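Local coordinates for protein glyoxylate reductase (Paecilomyces sp. J18, PDB 3WNV) that probably reduces glyoxylate to glycolate with a nicotinamide cofactor, as a fungal member of the D-isomer specific 2-hydroxyacid dehydrogenases, at residues Asn179-Asn184 / Leu205-Val210; Leu157-Met162 / Glu168-Ala173. All blocks are in the same frame, centred on the assembly; numbering follows the deposited sequence.

Contact 1: Asn179-Asn184 / Leu205-Val210; sequences NIIYHN and LAQSDV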
ATOM      1  N   ASN A 179      -8.767 -21.420   7.166  1.00 12.62           N
ATOM      2  CA  ASN A 179      -8.099 -21.351   8.462  1.00 17.36           C
ATOM      3  C   ASN A 179      -7.018 -20.293   8.328  1.00 13.18           C
ATOM      4  O   ASN A 179      -6.401 -20.142   7.263  1.00 14.83           O
ATOM      5  CB  ASN A 179      -7.431 -22.678   8.785  1.00 19.62           C
ATOM      6  CG  ASN A 179      -8.409 -23.799   8.853  1.00 26.26           C
ATOM      7  OD1 ASN A 179      -8.216 -24.840   8.228  1.00 35.48           O
ATOM      8  ND2 ASN A 179      -9.486 -23.595   9.601  1.00 22.96           N
ATOM      9  N   ILE A 180      -6.775 -19.552   9.390  1.00  8.76           N
ATOM     10  CA  ILE A 180      -5.889 -18.380   9.259  1.00  7.63           C
ATOM     11  C   ILE A 180      -4.645 -18.550  10.117  1.00 14.96           C
ATOM     12  O   ILE A 180      -4.744 -18.841  11.313  1.00 15.12           O
ATOM     13  CB  ILE A 180      -6.576 -17.076   9.684  1.00 14.90           C
ATOM     14  CG1 ILE A 180      -7.995 -17.006   9.127  1.00 15.88           C
ATOM     15  CG2 ILE A 180      -5.721 -15.847   9.284  1.00 14.57           C
ATOM     16  CD1 ILE A 180      -8.049 -16.950   7.561  1.00 13.93           C
ATOM     17  N   ILE A 181      -3.477 -18.398   9.507  1.00 10.94           N
ATOM     18  CA  ILE A 181      -2.225 -18.330  10.271  1.00 14.38           C
ATOM     19  C   ILE A 181      -1.478 -17.051   9.913  1.00 15.17           C
ATOM     20  O   ILE A 181      -1.694 -16.466   8.850  1.00 14.29           O
ATOM     21  CB  ILE A 181      -1.298 -19.553  10.050  1.00 15.33           C
ATOM     22  CG1 ILE A 181      -0.907 -19.678   8.563  1.00 11.27           C
ATOM     23  CG2 ILE A 181      -1.991 -20.821  10.531  1.00 14.36           C
ATOM     24  CD1 ILE A 181       0.137 -20.831   8.315  1.00 13.66           C
ATOM     25  N   TYR A 182      -0.574 -16.621  10.784  1.00 11.74           N
ATOM     26  CA  TYR A 182       0.163 -15.396  10.501  1.00  8.09           C
ATOM     27  C   TYR A 182       1.505 -15.351  11.193  1.00 11.59           C
ATOM     28  O   TYR A 182       1.745 -16.025  12.203  1.00 13.35           O
ATOM     29  CB  TYR A 182      -0.650 -14.161  10.912  1.00  8.54           C
ATOM     30  CG  TYR A 182      -0.523 -13.839  12.399  1.00 11.38           C
ATOM     31  CD1 TYR A 182      -1.255 -14.551  13.357  1.00 15.13           C
ATOM     32  CD2 TYR A 182       0.315 -12.816  12.843  1.00 12.64           C
ATOM     33  CE1 TYR A 182      -1.132 -14.267  14.742  1.00 16.84           C
ATOM     34  CE2 TYR A 182       0.420 -12.519  14.215  1.00 15.02           C
ATOM     35  CZ  TYR A 182      -0.308 -13.243  15.144  1.00 16.93           C
ATOM     36  OH  TYR A 182      -0.187 -12.922  16.494  1.00 20.13           O
ATOM     37  N   HIS A 183       2.374 -14.503  10.655  1.00 12.46           N
ATOM     38  CA  HIS A 183       3.643 -14.215  11.305  1.00 11.86           C
ATOM     39  C   HIS A 183       3.915 -12.718  11.290  1.00 13.08           C
ATOM     40  O   HIS A 183       3.893 -12.069  10.237  1.00 12.76           O
ATOM     41  CB  HIS A 183       4.812 -14.937  10.637  1.00 10.34           C
ATOM     42  CG  HIS A 183       6.134 -14.600  11.266  1.00 15.23           C
ATOM     43  ND1 HIS A 183       6.494 -15.061  12.515  1.00 17.64           N
ATOM     44  CD2 HIS A 183       7.136 -13.774  10.866  1.00 19.79           C
ATOM     45  CE1 HIS A 183       7.688 -14.579  12.834  1.00 19.04           C
ATOM     46  NE2 HIS A 183       8.092 -13.792  11.861  1.00 20.28           N
ATOM     47  N   ASN A 184       4.146 -12.183  12.477  1.00 12.96           N
ATOM     48  CA  ASN A 184       4.673 -10.837  12.633  1.00 14.21           C
ATOM     49  C   ASN A 184       5.938 -11.042  13.436  1.00 17.32           C
ATOM     50  O   ASN A 184       6.088 -12.081  14.071  1.00 16.84           O
ATOM     51  CB  ASN A 184       3.713  -9.977  13.460  1.00 13.49           C
ATOM     52  CG  ASN A 184       2.502  -9.549  12.684  1.00 15.86           C
ATOM     53  OD1 ASN A 184       2.178 -10.126  11.617  1.00 14.03           O
ATOM     54  ND2 ASN A 184       1.821  -8.512  13.195  1.00 18.72           N
ATOM     55  N   LEU A 205       5.682 -20.174   5.785  1.00 12.99           N
ATOM     56  CA  LEU A 205       6.017 -20.537   4.418  1.00 12.32           C
ATOM     57  C   LEU A 205       5.589 -21.981   4.175  1.00 14.27           C
ATOM     58  O   LEU A 205       5.040 -22.297   3.126  1.00 13.87           O
ATOM     59  CB  LEU A 205       7.525 -20.401   4.181  1.00 13.81           C
ATOM     60  CG  LEU A 205       8.076 -18.969   4.181  1.00 15.78           C
ATOM     61  CD1 LEU A 205       9.588 -18.973   4.302  1.00 14.86           C
ATOM     62  CD2 LEU A 205       7.614 -18.185   2.924  1.00 16.41           C
ATOM     63  N   ALA A 206       5.816 -22.845   5.159  1.00 14.36           N
ATOM     64  CA  ALA A 206       5.524 -24.274   5.009  1.00 16.19           C
ATOM     65  C   ALA A 206       4.046 -24.594   4.958  1.00 16.96           C
ATOM     66  O   ALA A 206       3.629 -25.496   4.243  1.00 18.92           O
ATOM     67  CB  ALA A 206       6.162 -25.062   6.141  1.00 19.08           C
ATOM     68  N   GLN A 207       3.242 -23.879   5.736  1.00 16.94           N
ATOM     69  CA  GLN A 207       1.854 -24.275   5.945  1.00 14.10           C
ATOM     70  C   GLN A 207       0.785 -23.546   5.142  1.00 14.96           C
ATOM     71  O   GLN A 207      -0.370 -24.022   5.082  1.00 15.84           O
ATOM     72  CB  GLN A 207       1.513 -24.157   7.437  1.00 14.80           C
ATOM     73  CG  GLN A 207       2.420 -24.965   8.339  1.00 17.69           C
ATOM     74  CD  GLN A 207       2.102 -24.749   9.795  1.00 27.70           C
ATOM     75  OE1 GLN A 207       0.986 -24.337  10.145  1.00 30.68           O
ATOM     76  NE2 GLN A 207       3.077 -25.015  10.664  1.00 31.23           N
ATOM     77  N   SER A 208       1.119 -22.403   4.537  1.00 14.17           N
ATOM     78  CA  SER A 208       0.136 -21.645   3.791  1.00 10.79           C
ATOM     79  C   SER A 208      -0.265 -22.291   2.453  1.00 12.02           C
ATOM     80  O   SER A 208       0.607 -22.588   1.598  1.00 13.91           O
ATOM     81  CB  SER A 208       0.703 -20.249   3.459  1.00  9.96           C
ATOM     82  OG  SER A 208       1.110 -19.622   4.634  1.00 15.47           O
ATOM     83  N   ASP A 209      -1.570 -22.486   2.240  1.00 13.53           N
ATOM     84  CA  ASP A 209      -2.039 -22.793   0.881  1.00 13.82           C
ATOM     85  C   ASP A 209      -2.115 -21.550  -0.003  1.00 12.33           C
ATOM     86  O   ASP A 209      -1.828 -21.584  -1.225  1.00 13.37           O
ATOM     87  CB  ASP A 209      -3.389 -23.492   0.951  1.00 13.34           C
ATOM     88  CG  ASP A 209      -3.283 -24.796   1.686  1.00 18.04           C
ATOM     89  OD1 ASP A 209      -2.523 -25.666   1.203  1.00 18.22           O
ATOM     90  OD2 ASP A 209      -3.874 -24.938   2.787  1.00 16.83           O
ATOM     91  N   VAL A 210      -2.534 -20.457   0.617  1.00 11.30           N
ATOM     92  CA  VAL A 210      -2.539 -19.135   0.009  1.00 15.14           C
ATOM     93  C   VAL A 210      -1.656 -18.281   0.912  1.00 17.49           C
ATOM     94  O   VAL A 210      -1.865 -18.227   2.146  1.00  9.09           O
ATOM     95  CB  VAL A 210      -3.969 -18.522  -0.063  1.00  9.13           C
ATOM     96  CG1 VAL A 210      -3.912 -17.048  -0.506  1.00  8.82           C
ATOM     97  CG2 VAL A 210      -4.846 -19.309  -1.060  1.00 10.07           C
TER
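Ile-181 meets Gln-207 and Ser-208 where the strand 179-183 of a Rossmann fold is covered by the end of helix 201-207. The helix belongs to the connection that leaves the short edge strand 197-198 and returns to the sheet at strand 210-213, and it lies on the face of strand 179-183 opposite helix 164-175. The contact is small, burying 107 Å², and rests on a single methyl group. In Ile-181, CG1 stands between the backbone N and the carbonyl carbon (chi1 60°) and the chain then runs out fully extended (chi2 175°), carrying CD1 straight from the strand to the last helical turn. There CD1 lies 3.7 Å from Gln-207 CB, and the two side chains cross at about a right angle. The amide of Gln-207 also comes near the methyl, with OE1 4.0 Å from Ile-181 CD1, while NE2 is turned farther off. Gln-207 CG sits beside the backbone N, and the chain, extended from there, runs past the methyl, touching it closely with CB and more loosely with OE1. Ser-208, the first residue to leave helical backbone angles, brings OG to the same methyl from a second direction, roughly at right angles to that of Gln-207 CB. That oxygen is hydrogen-bonded to Leu-204 O, one turn back, which holds it at the helix end; its encounter with the isoleucine is plain packing. Leu-204 and Thr-156 also pack on Ile-181. Neighbouring Ile-180 points to the far face, onto Ala-170 and Ala-173, and Tyr-182 likewise turns from the helix, its OH hydrogen-bonded to Glu-193 and Leu-188. No hydrogen bond joins the two segments, and Ser-208 OG stops 4.0 Å from Ile-181 CD1.

Contact 2: Leu157-Met162 / Glu168-Ala173; sequences LGILGM and EVARRA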
ATOM      1  N   LEU A 157      -5.006 -19.840   4.858  1.00  8.20           N
ATOM      2  CA  LEU A 157      -4.519 -18.517   4.498  1.00  9.58           C
ATOM      3  C   LEU A 157      -3.401 -18.113   5.461  1.00  9.43           C
ATOM      4  O   LEU A 157      -3.597 -18.045   6.688  1.00 12.24           O
ATOM      5  CB  LEU A 157      -5.653 -17.466   4.542  1.00 12.35           C
ATOM      6  CG  LEU A 157      -5.121 -16.047   4.265  1.00 11.10           C
ATOM      7  CD1 LEU A 157      -4.544 -15.982   2.832  1.00 13.55           C
ATOM      8  CD2 LEU A 157      -6.233 -14.991   4.389  1.00 10.18           C
ATOM      9  N   GLY A 158      -2.216 -17.872   4.909  1.00  8.36           N
ATOM     10  CA  GLY A 158      -1.098 -17.357   5.699  1.00 10.01           C
ATOM     11  C   GLY A 158      -0.882 -15.876   5.411  1.00 11.94           C
ATOM     12  O   GLY A 158      -0.911 -15.426   4.256  1.00 13.11           O
ATOM     13  N   ILE A 159      -0.719 -15.098   6.470  1.00  9.36           N
ATOM     14  CA  ILE A 159      -0.598 -13.639   6.353  1.00  7.87           C
ATOM     15  C   ILE A 159       0.749 -13.227   6.979  1.00 14.70           C
ATOM     16  O   ILE A 159       0.990 -13.391   8.182  1.00 12.47           O
ATOM     17  CB  ILE A 159      -1.784 -12.899   7.046  1.00  8.88           C
ATOM     18  CG1 ILE A 159      -3.125 -13.265   6.397  1.00 12.20           C
ATOM     19  CG2 ILE A 159      -1.577 -11.355   7.061  1.00  9.46           C
ATOM     20  CD1 ILE A 159      -4.347 -12.674   7.119  1.00 15.09           C
ATOM     21  N   LEU A 160       1.644 -12.718   6.151  1.00  8.40           N
ATOM     22  CA  LEU A 160       2.873 -12.125   6.703  1.00 12.77           C
ATOM     23  C   LEU A 160       2.642 -10.632   6.937  1.00 12.51           C
ATOM     24  O   LEU A 160       2.618  -9.878   5.995  1.00 12.34           O
ATOM     25  CB  LEU A 160       4.022 -12.328   5.714  1.00 11.39           C
ATOM     26  CG  LEU A 160       5.379 -11.725   6.106  1.00  9.27           C
ATOM     27  CD1 LEU A 160       5.881 -12.414   7.361  1.00 10.16           C
ATOM     28  CD2 LEU A 160       6.321 -11.916   4.940  1.00 12.81           C
ATOM     29  N   GLY A 161       2.499 -10.219   8.202  1.00  9.02           N
ATOM     30  CA  GLY A 161       2.210  -8.841   8.534  1.00 11.09           C
ATOM     31  C   GLY A 161       0.723  -8.723   8.747  1.00 13.44           C
ATOM     32  O   GLY A 161      -0.017  -8.284   7.883  1.00 18.91           O
ATOM     33  N   MET A 162       0.293  -9.182   9.912  1.00 20.05           N
ATOM     34  CA  MET A 162      -1.083  -9.113  10.327  1.00 22.60           C
ATOM     35  C   MET A 162      -1.254  -7.758  11.012  1.00 22.99           C
ATOM     36  O   MET A 162      -0.662  -7.475  12.061  1.00 30.39           O
ATOM     37  CB  MET A 162      -1.370 -10.274  11.290  1.00 27.86           C
ATOM     38  CG  MET A 162      -2.655 -10.164  12.065  1.00 28.98           C
ATOM     39  SD  MET A 162      -4.040 -10.406  10.944  1.00 32.10           S
ATOM     40  CE  MET A 162      -3.965 -12.174  10.722  1.00  8.86           C
ATOM     41  N   GLU A 168      -8.800  -7.574   8.220  1.00 14.27           N
ATOM     42  CA  GLU A 168      -9.961  -7.502   7.332  1.00 14.49           C
ATOM     43  C   GLU A 168      -9.878  -8.590   6.255  1.00 12.38           C
ATOM     44  O   GLU A 168     -10.916  -9.157   5.863  1.00 12.42           O
ATOM     45  CB  GLU A 168     -10.068  -6.129   6.675  1.00 10.18           C
ATOM     46  CG  GLU A 168     -10.395  -5.029   7.632  1.00 15.90           C
ATOM     47  CD  GLU A 168     -11.784  -5.137   8.270  1.00 22.48           C
ATOM     48  OE1 GLU A 168     -12.666  -5.885   7.784  1.00 19.58           O
ATOM     49  OE2 GLU A 168     -12.006  -4.434   9.275  1.00 28.61           O
ATOM     50  N   VAL A 169      -8.680  -8.880   5.760  1.00 11.93           N
ATOM     51  CA  VAL A 169      -8.548 -10.052   4.856  1.00 12.03           C
ATOM     52  C   VAL A 169      -8.949 -11.342   5.571  1.00 16.54           C
ATOM     53  O   VAL A 169      -9.723 -12.156   5.029  1.00 13.51           O
ATOM     54  CB  VAL A 169      -7.159 -10.178   4.251  1.00 12.58           C
ATOM     55  CG1 VAL A 169      -7.046 -11.466   3.415  1.00 11.11           C
ATOM     56  CG2 VAL A 169      -6.851  -8.992   3.375  1.00  8.77           C
ATOM     57  N   ALA A 170      -8.474 -11.509   6.807  1.00 13.45           N
ATOM     58  CA  ALA A 170      -8.776 -12.717   7.586  1.00 13.71           C
ATOM     59  C   ALA A 170     -10.271 -12.878   7.837  1.00 14.57           C
ATOM     60  O   ALA A 170     -10.795 -13.991   7.758  1.00 14.83           O
ATOM     61  CB  ALA A 170      -8.014 -12.714   8.908  1.00 15.06           C
ATOM     62  N   ARG A 171     -10.948 -11.774   8.166  1.00 13.84           N
ATOM     63  CA  ARG A 171     -12.380 -11.782   8.412  1.00 13.29           C
ATOM     64  C   ARG A 171     -13.113 -12.278   7.161  1.00 14.12           C
ATOM     65  O   ARG A 171     -14.003 -13.133   7.232  1.00 15.68           O
ATOM     66  CB  ARG A 171     -12.856 -10.371   8.782  1.00 15.69           C
ATOM     67  CG  ARG A 171     -14.361 -10.260   9.129  1.00 23.42           C
ATOM     68  CD  ARG A 171     -14.775  -8.796   9.453  1.00 41.69           C
ATOM     69  NE  ARG A 171     -13.649  -7.969   9.920  1.00 46.31           N
ATOM     70  CZ  ARG A 171     -12.995  -8.120  11.081  1.00 50.97           C
ATOM     71  NH1 ARG A 171     -13.329  -9.088  11.928  1.00 53.60           N
ATOM     72  NH2 ARG A 171     -11.987  -7.307  11.390  1.00 49.40           N
ATOM     73  N   ARG A 172     -12.723 -11.777   6.003  1.00 12.34           N
ATOM     74  CA  ARG A 172     -13.359 -12.244   4.768  1.00 10.37           C
ATOM     75  C   ARG A 172     -13.028 -13.696   4.503  1.00 10.75           C
ATOM     76  O   ARG A 172     -13.931 -14.505   4.232  1.00 11.70           O
ATOM     77  CB  ARG A 172     -12.906 -11.381   3.599  1.00  7.69           C
ATOM     78  CG  ARG A 172     -13.532  -9.971   3.591  1.00  9.51           C
ATOM     79  CD  ARG A 172     -12.598  -8.964   2.917  1.00  9.92           C
ATOM     80  NE  ARG A 172     -13.215  -7.623   2.871  1.00 12.01           N
ATOM     81  CZ  ARG A 172     -13.375  -6.808   3.921  1.00 13.87           C
ATOM     82  NH1 ARG A 172     -12.966  -7.145   5.162  1.00 13.15           N
ATOM     83  NH2 ARG A 172     -13.972  -5.641   3.723  1.00 16.65           N
ATOM     84  N   ALA A 173     -11.735 -14.024   4.565  1.00 10.00           N
ATOM     85  CA  ALA A 173     -11.284 -15.380   4.249  1.00  9.49           C
ATOM     86  C   ALA A 173     -11.914 -16.447   5.138  1.00 12.02           C
ATOM     87  O   ALA A 173     -12.170 -17.552   4.675  1.00 12.16           O
ATOM     88  CB  ALA A 173      -9.772 -15.468   4.334  1.00 10.93           C
TER
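Strand 157-160 and helix 168-173 run almost exactly antiparallel (177°), their axes 10.1 Å apart, as the first beta-alpha pair of a Rossmann fold, with Leu-157 and Ile-159 packed on Val-169, Ala-170 and Ala-173. The turn between them starts at Gly-161, in a sequence matching the GxGxxG fingerprint of dinucleotide-binding folds, and its backbone angles (97/77°) are ones that call for glycine. Leu-157 is the main wedge. Its CG lies anti to the backbone N, and CD2 reaches into the helix between residues one turn apart, 3.6 Å from Ala-173 CB and 3.7 Å from Val-169 CG1. Ile-159 stretches its CD1 toward Ala-170 CB at 4.1 Å; Ala-170 and Ala-173 thus present methyl groups on which the branched ends of Ile-159 and Leu-157 rest. Met-162 curls at its end to bring CE to Ala-170, a looser touch. On a side of the helix turned from the strand, where helix 112-127 adjoins, Glu-168, Arg-171 and Arg-172 form a salt-bridge network: Glu-168 OE1 takes Arg-171 NE from above the carboxylate plane and Arg-172 NH1 on its anti lone pair. Asp-194 pairs with Arg-171 NH1, and Asp-117 with Arg-172. Arg-172 NH1 further donates to the backbone Glu-168 O at 3.0 Å.

How the contacts relate
The contact centres lie 9 Å apart within one Rossmann domain, and both segments of contact 2 come earlier in the chain than either segment of contact 1. Strands 156-160 and 179-183 are parallel neighbours in the seven-stranded sheet, linked by helix 164-175 in a beta-alpha-beta crossover. Contact 2 packs one face of this pair, and contact 1 the other. Two probable hydrogen bonds join them: backbone Asn-179 O to Leu-157 N, and, at the C-terminal ends of the strands, where strand 156-160 gives way to the glycine-rich turn, side-chain Asn-184 OD1 to Met-162 N at 2.7 Å. In Rossmann dehydrogenases that end of the sheet generally receives the dinucleotide, consistent with a cofactor site here.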